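Local coordinates for protein D-alanyl-D-alanine carboxypeptidase (Vibrio cholerae, PDB 5TR7) that probably trims the terminal D-alanine from cell-wall peptide precursors, as a penicillin-binding serine carboxypeptidase of the S11 family, at residues D2-M14 with V21-P33. Numbering follows the deposited sequence.
Sequences DAPQIAAKGYVLM and VLAEKEMDTKLSP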
ATOM      1  N   ASP A   2      21.571   2.342  19.402  1.00108.18           N
ATOM      2  CA  ASP A   2      21.532   3.730  18.818  1.00112.26           C
ATOM      3  C   ASP A   2      20.843   3.787  17.488  1.00111.93           C
ATOM      4  O   ASP A   2      21.486   3.587  16.448  1.00 96.30           O
ATOM      5  CB  ASP A   2      22.937   4.300  18.632  1.00111.66           C
ATOM      6  CG  ASP A   2      23.518   4.780  19.889  1.00118.48           C
ATOM      7  OD1 ASP A   2      22.741   4.965  20.848  1.00123.07           O
ATOM      8  OD2 ASP A   2      24.743   5.001  19.914  1.00135.40           O
ATOM      9  N   ALA A   3      19.577   4.158  17.587  1.00128.58           N
ATOM     10  CA  ALA A   3      18.793   4.194  16.354  1.00111.88           C
ATOM     11  C   ALA A   3      19.496   5.187  15.454  1.00106.26           C
ATOM     12  O   ALA A   3      20.018   6.177  15.945  1.00106.22           O
ATOM     13  CB  ALA A   3      17.360   4.644  16.623  1.00108.01           C
ATOM     14  N   PRO A   4      19.544   4.927  14.143  1.00104.83           N
ATOM     15  CA  PRO A   4      20.225   5.894  13.294  1.00101.66           C
ATOM     16  C   PRO A   4      19.284   7.045  12.972  1.00 86.58           C
ATOM     17  O   PRO A   4      18.111   7.045  13.401  1.00 77.27           O
ATOM     18  CB  PRO A   4      20.547   5.089  12.028  1.00 99.31           C
ATOM     19  CG  PRO A   4      19.476   4.038  11.977  1.00101.71           C
ATOM     20  CD  PRO A   4      18.808   3.947  13.337  1.00106.00           C
ATOM     21  N   GLN A   5      19.834   8.042  12.290  1.00 77.86           N
ATOM     22  CA  GLN A   5      19.068   9.189  11.890  1.00 76.73           C
ATOM     23  C   GLN A   5      18.596   8.902  10.525  1.00 68.11           C
ATOM     24  O   GLN A   5      19.338   8.415   9.684  1.00 70.95           O
ATOM     25  CB  GLN A   5      19.843  10.488  12.011  1.00 87.76           C
ATOM     26  CG  GLN A   5      20.071  10.715  13.501  1.00 98.45           C
ATOM     27  CD  GLN A   5      20.393  12.144  13.890  1.00103.76           C
ATOM     28  OE1 GLN A   5      20.289  13.073  13.081  1.00101.33           O
ATOM     29  NE2 GLN A   5      20.765  12.327  15.146  1.00102.03           N
ATOM     30  N   ILE A   6      17.317   9.174  10.332  1.00 61.79           N
ATOM     31  CA  ILE A   6      16.643   8.892   9.113  1.00 59.08           C
ATOM     32  C   ILE A   6      16.151  10.182   8.587  1.00 56.77           C
ATOM     33  O   ILE A   6      15.572  10.925   9.326  1.00 60.16           O
ATOM     34  CB  ILE A   6      15.451   7.939   9.439  1.00 68.81           C
ATOM     35  CG1 ILE A   6      15.935   6.605  10.036  1.00 62.54           C
ATOM     36  CG2 ILE A   6      14.560   7.688   8.239  1.00 71.51           C
ATOM     37  CD1 ILE A   6      16.893   5.827   9.181  1.00 61.69           C
ATOM     38  N   ALA A   7      16.409  10.497   7.339  1.00 64.03           N
ATOM     39  CA  ALA A   7      15.967  11.793   6.766  1.00 60.88           C
ATOM     40  C   ALA A   7      14.500  11.657   6.315  1.00 58.87           C
ATOM     41  O   ALA A   7      14.202  11.477   5.138  1.00 55.48           O
ATOM     42  CB  ALA A   7      16.871  12.172   5.590  1.00 55.06           C
ATOM     43  N   ALA A   8      13.567  11.747   7.255  1.00 59.38           N
ATOM     44  CA  ALA A   8      12.179  11.589   6.920  1.00 57.44           C
ATOM     45  C   ALA A   8      11.360  12.305   7.954  1.00 56.94           C
ATOM     46  O   ALA A   8      11.783  12.414   9.069  1.00 56.15           O
ATOM     47  CB  ALA A   8      11.825  10.095   6.906  1.00 59.64           C
ATOM     48  N   LYS A   9      10.161  12.747   7.606  1.00 52.32           N
ATOM     49  CA  LYS A   9       9.318  13.465   8.565  1.00 64.17           C
ATOM     50  C   LYS A   9       8.758  12.542   9.675  1.00 56.78           C
ATOM     51  O   LYS A   9       8.578  12.968  10.809  1.00 62.60           O
ATOM     52  CB  LYS A   9       8.231  14.181   7.803  1.00 74.77           C
ATOM     53  CG  LYS A   9       7.362  15.145   8.606  1.00 86.17           C
ATOM     54  CD  LYS A   9       6.132  15.485   7.782  1.00102.64           C
ATOM     55  CE  LYS A   9       5.152  16.410   8.469  1.00105.52           C
ATOM     56  NZ  LYS A   9       3.929  16.482   7.612  1.00111.01           N
ATOM     57  N   GLY A  10       8.523  11.283   9.359  1.00 54.99           N
ATOM     58  CA  GLY A  10       8.077  10.311  10.340  1.00 58.65           C
ATOM     59  C   GLY A  10       8.458   8.892   9.926  1.00 52.33           C
ATOM     60  O   GLY A  10       8.519   8.603   8.751  1.00 52.26           O
ATOM     61  N   TYR A  11       8.733   8.016  10.876  1.00 52.50           N
ATOM     62  CA  TYR A  11       8.994   6.633  10.521  1.00 54.48           C
ATOM     63  C   TYR A  11       8.747   5.718  11.657  1.00 53.22           C
ATOM     64  O   TYR A  11       8.619   6.149  12.812  1.00 54.05           O
ATOM     65  CB  TYR A  11      10.436   6.442  10.038  1.00 55.56           C
ATOM     66  CG  TYR A  11      11.517   6.739  11.080  1.00 61.12           C
ATOM     67  CD1 TYR A  11      11.933   5.768  11.992  1.00 70.77           C
ATOM     68  CD2 TYR A  11      12.148   7.979  11.134  1.00 63.10           C
ATOM     69  CE1 TYR A  11      12.946   6.027  12.908  1.00 72.83           C
ATOM     70  CE2 TYR A  11      13.156   8.240  12.045  1.00 65.01           C
ATOM     71  CZ  TYR A  11      13.553   7.252  12.917  1.00 71.29           C
ATOM     72  OH  TYR A  11      14.555   7.492  13.822  1.00 75.50           O
ATOM     73  N   VAL A  12       8.611   4.446  11.294  1.00 54.31           N
ATOM     74  CA  VAL A  12       8.488   3.385  12.272  1.00 51.98           C
ATOM     75  C   VAL A  12       9.142   2.149  11.743  1.00 49.31           C
ATOM     76  O   VAL A  12       9.093   1.887  10.549  1.00 58.06           O
ATOM     77  CB  VAL A  12       7.060   3.134  12.760  1.00 62.44           C
ATOM     78  CG1 VAL A  12       6.157   2.756  11.642  1.00 71.60           C
ATOM     79  CG2 VAL A  12       7.067   2.009  13.784  1.00 67.79           C
ATOM     80  N   LEU A  13       9.787   1.403  12.614  1.00 51.64           N
ATOM     81  CA  LEU A  13      10.403   0.165  12.237  1.00 49.60           C
ATOM     82  C   LEU A  13       9.822  -0.828  13.184  1.00 51.08           C
ATOM     83  O   LEU A  13       9.906  -0.655  14.355  1.00 57.97           O
ATOM     84  CB  LEU A  13      11.900   0.241  12.401  1.00 55.14           C
ATOM     85  CG  LEU A  13      12.651  -1.062  12.254  1.00 61.17           C
ATOM     86  CD1 LEU A  13      12.263  -1.758  10.987  1.00 67.73           C
ATOM     87  CD2 LEU A  13      14.137  -0.826  12.294  1.00 61.52           C
ATOM     88  N   MET A  14       9.239  -1.882  12.668  1.00 54.51           N
ATOM     89  CA  MET A  14       8.571  -2.866  13.496  1.00 54.88           C
ATOM     90  C   MET A  14       8.996  -4.266  13.204  1.00 49.79           C
ATOM     91  O   MET A  14       9.164  -4.645  12.048  1.00 59.63           O
ATOM     92  CB  MET A  14       7.064  -2.736  13.250  1.00 52.81           C
ATOM     93  CG  MET A  14       6.187  -3.789  13.894  1.00 68.13           C
ATOM     94  SD  MET A  14       4.456  -3.606  13.451  1.00 64.92           S
ATOM     95  CE  MET A  14       3.999  -2.263  14.538  1.00 68.05           C
ATOM     96  N   VAL A  21       8.013  -2.176  18.261  1.00 53.52           N
ATOM     97  CA  VAL A  21       8.576  -1.022  17.601  1.00 54.63           C
ATOM     98  C   VAL A  21      10.040  -0.937  18.005  1.00 55.99           C
ATOM     99  O   VAL A  21      10.331  -0.786  19.143  1.00 61.14           O
ATOM    100  CB  VAL A  21       7.865   0.261  18.026  1.00 60.20           C
ATOM    101  CG1 VAL A  21       8.554   1.487  17.405  1.00 55.33           C
ATOM    102  CG2 VAL A  21       6.395   0.231  17.594  1.00 57.52           C
ATOM    103  N   LEU A  22      10.937  -1.013  17.047  1.00 63.65           N
ATOM    104  CA  LEU A  22      12.372  -0.974  17.310  1.00 62.13           C
ATOM    105  C   LEU A  22      12.918   0.442  17.238  1.00 55.86           C
ATOM    106  O   LEU A  22      13.914   0.725  17.823  1.00 56.27           O
ATOM    107  CB  LEU A  22      13.113  -1.872  16.315  1.00 60.82           C
ATOM    108  CG  LEU A  22      12.619  -3.322  16.283  1.00 62.26           C
ATOM    109  CD1 LEU A  22      13.468  -4.112  15.318  1.00 65.92           C
ATOM    110  CD2 LEU A  22      12.702  -3.964  17.689  1.00 68.01           C
ATOM    111  N   ALA A  23      12.301   1.288  16.420  1.00 61.28           N
ATOM    112  CA  ALA A  23      12.683   2.698  16.329  1.00 62.77           C
ATOM    113  C   ALA A  23      11.504   3.432  15.732  1.00 60.92           C
ATOM    114  O   ALA A  23      10.697   2.838  15.003  1.00 60.81           O
ATOM    115  CB  ALA A  23      13.918   2.861  15.454  1.00 67.59           C
ATOM    116  N   GLU A  24      11.443   4.729  15.966  1.00 61.71           N
ATOM    117  CA  GLU A  24      10.357   5.535  15.435  1.00 64.46           C
ATOM    118  C   GLU A  24      10.576   7.006  15.607  1.00 59.77           C
ATOM    119  O   GLU A  24      11.330   7.408  16.458  1.00 63.33           O
ATOM    120  CB  GLU A  24       9.035   5.167  16.156  1.00 65.50           C
ATOM    121  CG  GLU A  24       8.934   5.513  17.635  1.00 66.60           C
ATOM    122  CD  GLU A  24       8.620   6.997  17.949  1.00 70.87           C
ATOM    123  OE1 GLU A  24       8.057   7.775  17.122  1.00 70.86           O
ATOM    124  OE2 GLU A  24       8.893   7.386  19.090  1.00 82.50           O
ATOM    125  N   LYS A  25       9.842   7.781  14.821  1.00 61.01           N
ATOM    126  CA  LYS A  25       9.814   9.221  14.902  1.00 61.18           C
ATOM    127  C   LYS A  25       8.414   9.636  14.462  1.00 63.87           C
ATOM    128  O   LYS A  25       7.900   9.150  13.438  1.00 56.56           O
ATOM    129  CB  LYS A  25      10.843   9.780  13.968  1.00 63.65           C
ATOM    130  CG  LYS A  25      11.017  11.265  14.072  1.00 65.22           C
ATOM    131  CD  LYS A  25      11.752  11.750  12.833  1.00 72.96           C
ATOM    132  CE  LYS A  25      11.777  13.267  12.832  1.00 81.50           C
ATOM    133  NZ  LYS A  25      12.407  13.722  11.580  1.00 82.51           N
ATOM    134  N   GLU A  26       7.736  10.437  15.279  1.00 62.58           N
ATOM    135  CA  GLU A  26       6.390  10.901  14.932  1.00 65.21           C
ATOM    136  C   GLU A  26       5.461   9.748  14.552  1.00 58.84           C
ATOM    137  O   GLU A  26       4.584   9.871  13.706  1.00 64.80           O
ATOM    138  CB  GLU A  26       6.481  11.918  13.762  1.00 61.33           C
ATOM    139  CG  GLU A  26       7.315  13.132  14.097  1.00 66.07           C
ATOM    140  CD  GLU A  26       6.665  14.007  15.142  1.00 70.88           C
ATOM    141  OE1 GLU A  26       5.525  14.432  14.976  1.00 82.09           O
ATOM    142  OE2 GLU A  26       7.314  14.298  16.135  1.00 70.31           O
ATOM    143  N   MET A  27       5.689   8.631  15.212  1.00 61.40           N
ATOM    144  CA  MET A  27       4.998   7.375  14.971  1.00 63.66           C
ATOM    145  C   MET A  27       3.451   7.465  14.953  1.00 65.53           C
ATOM    146  O   MET A  27       2.781   6.805  14.139  1.00 60.44           O
ATOM    147  CB  MET A  27       5.418   6.471  16.120  1.00 71.82           C
ATOM    148  CG  MET A  27       4.857   5.083  16.092  1.00 77.30           C
ATOM    149  SD  MET A  27       5.500   4.037  17.391  1.00 75.07           S
ATOM    150  CE  MET A  27       4.565   4.592  18.801  1.00 78.15           C
ATOM    151  N   ASP A  28       2.920   8.249  15.885  1.00 65.25           N
ATOM    152  CA  ASP A  28       1.490   8.385  16.016  1.00 68.33           C
ATOM    153  C   ASP A  28       1.000   9.748  15.565  1.00 74.95           C
ATOM    154  O   ASP A  28      -0.134  10.119  15.885  1.00 68.87           O
ATOM    155  CB  ASP A  28       1.041   8.102  17.461  1.00 69.81           C
ATOM    156  CG  ASP A  28       1.307   6.687  17.875  1.00 69.77           C
ATOM    157  OD1 ASP A  28       1.023   5.749  17.111  1.00 74.12           O
ATOM    158  OD2 ASP A  28       1.835   6.493  18.983  1.00 79.25           O
ATOM    159  N   THR A  29       1.790  10.482  14.779  1.00 69.82           N
ATOM    160  CA  THR A  29       1.240  11.759  14.365  1.00 68.50           C
ATOM    161  C   THR A  29       0.622  11.661  12.940  1.00 69.22           C
ATOM    162  O   THR A  29       1.182  11.081  11.987  1.00 81.62           O
ATOM    163  CB  THR A  29       2.167  12.966  14.612  1.00 74.59           C
ATOM    164  OG1 THR A  29       3.407  12.815  13.925  1.00 69.85           O
ATOM    165  CG2 THR A  29       2.365  13.265  16.063  1.00 81.73           C
ATOM    166  N   LYS A  30      -0.580  12.194  12.854  1.00 67.85           N
ATOM    167  CA  LYS A  30      -1.415  12.187  11.663  1.00 72.79           C
ATOM    168  C   LYS A  30      -0.850  12.852  10.452  1.00 74.10           C
ATOM    169  O   LYS A  30      -0.255  13.923  10.523  1.00 73.00           O
ATOM    170  CB  LYS A  30      -2.847  12.705  11.949  1.00 72.77           C
ATOM    171  CG  LYS A  30      -3.634  11.627  12.698  1.00 76.09           C
ATOM    172  CD  LYS A  30      -4.995  12.078  13.184  1.00 85.04           C
ATOM    173  CE  LYS A  30      -5.621  10.893  13.908  1.00 86.89           C
ATOM    174  NZ  LYS A  30      -6.911  11.341  14.454  1.00 85.60           N
ATOM    175  N   LEU A  31      -1.080  12.162   9.342  1.00 74.84           N
ATOM    176  CA  LEU A  31      -0.629  12.502   8.017  1.00 70.86           C
ATOM    177  C   LEU A  31      -1.678  12.063   7.030  1.00 67.96           C
ATOM    178  O   LEU A  31      -2.491  11.194   7.300  1.00 70.85           O
ATOM    179  CB  LEU A  31       0.556  11.608   7.648  1.00 77.13           C
ATOM    180  CG  LEU A  31       1.840  11.777   8.382  1.00 85.65           C
ATOM    181  CD1 LEU A  31       2.664  10.533   8.049  1.00 85.45           C
ATOM    182  CD2 LEU A  31       2.503  13.096   7.973  1.00 91.21           C
ATOM    183  N   SER A  32      -1.471  12.540   5.818  1.00 68.92           N
ATOM    184  CA  SER A  32      -2.298  12.246   4.685  1.00 67.55           C
ATOM    185  C   SER A  32      -1.516  11.063   4.038  1.00 61.41           C
ATOM    186  O   SER A  32      -0.372  11.198   3.678  1.00 66.31           O
ATOM    187  CB  SER A  32      -2.361  13.547   3.875  1.00 62.25           C
ATOM    188  OG  SER A  32      -3.426  13.553   2.979  1.00 71.80           O
ATOM    189  N   PRO A  33      -2.103   9.856   3.986  1.00 64.76           N
ATOM    190  CA  PRO A  33      -1.367   8.667   3.497  1.00 65.47           C
ATOM    191  C   PRO A  33      -1.288   8.488   1.994  1.00 62.74           C
ATOM    192  O   PRO A  33      -0.444   7.726   1.476  1.00 59.76           O
ATOM    193  CB  PRO A  33      -2.151   7.511   4.098  1.00 60.30           C
ATOM    194  CG  PRO A  33      -3.548   8.015   4.142  1.00 62.66           C
ATOM    195  CD  PRO A  33      -3.417   9.467   4.508  1.00 64.55           C
TER
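Y11 and K25 sit opposite each other in a hydrogen-bonded pair of the antiparallel hairpin 10-14/21-25, and their side chains cross at about a right angle. The ring of Y11 lies flat against the backbone of strand 21-25: K25 CB stands 3.8 Å from the ring centroid in a CH-pi contact, with the E24 carbonyl carbon over the same face, while I6 CG1, from the same segment as Y11, lies against the opposite face, offset toward the rim. Placing CG between the backbone N and carbonyl carbon (chi1 63°) turns the ring across toward strand 21-25. K25 then runs extended past the ring until NZ donates to A8 O at 2.9 Å, tying the edge strand to the segment that leads toward strand 10-14. Backbone bonds link Y11 with K25 both ways, and L13 N reaches A23 O at 2.9 Å. One residue on, a beta bulge shifts the pairing: L13 O takes the N-H of L22. On the other face V12 CG2 meets V21 CG1 at 3.9 Å, and V12 also packs on A154 of helix 150-163. The solvent side, with exposed A3, K9 and E24, is looser. A3 CB meets A23 CB at 4.0 Å, K9 NZ passes L31 CD2 at 3.7 Å, and E24 bends back so that OE1 accepts the N-H of M27. Backbone hydrogen bonds and apolar side-chain contacts thus join the strands, and the one side-chain hydrogen bond across the contact sets a charged donor, the K25 ammonium, on a neutral carbonyl.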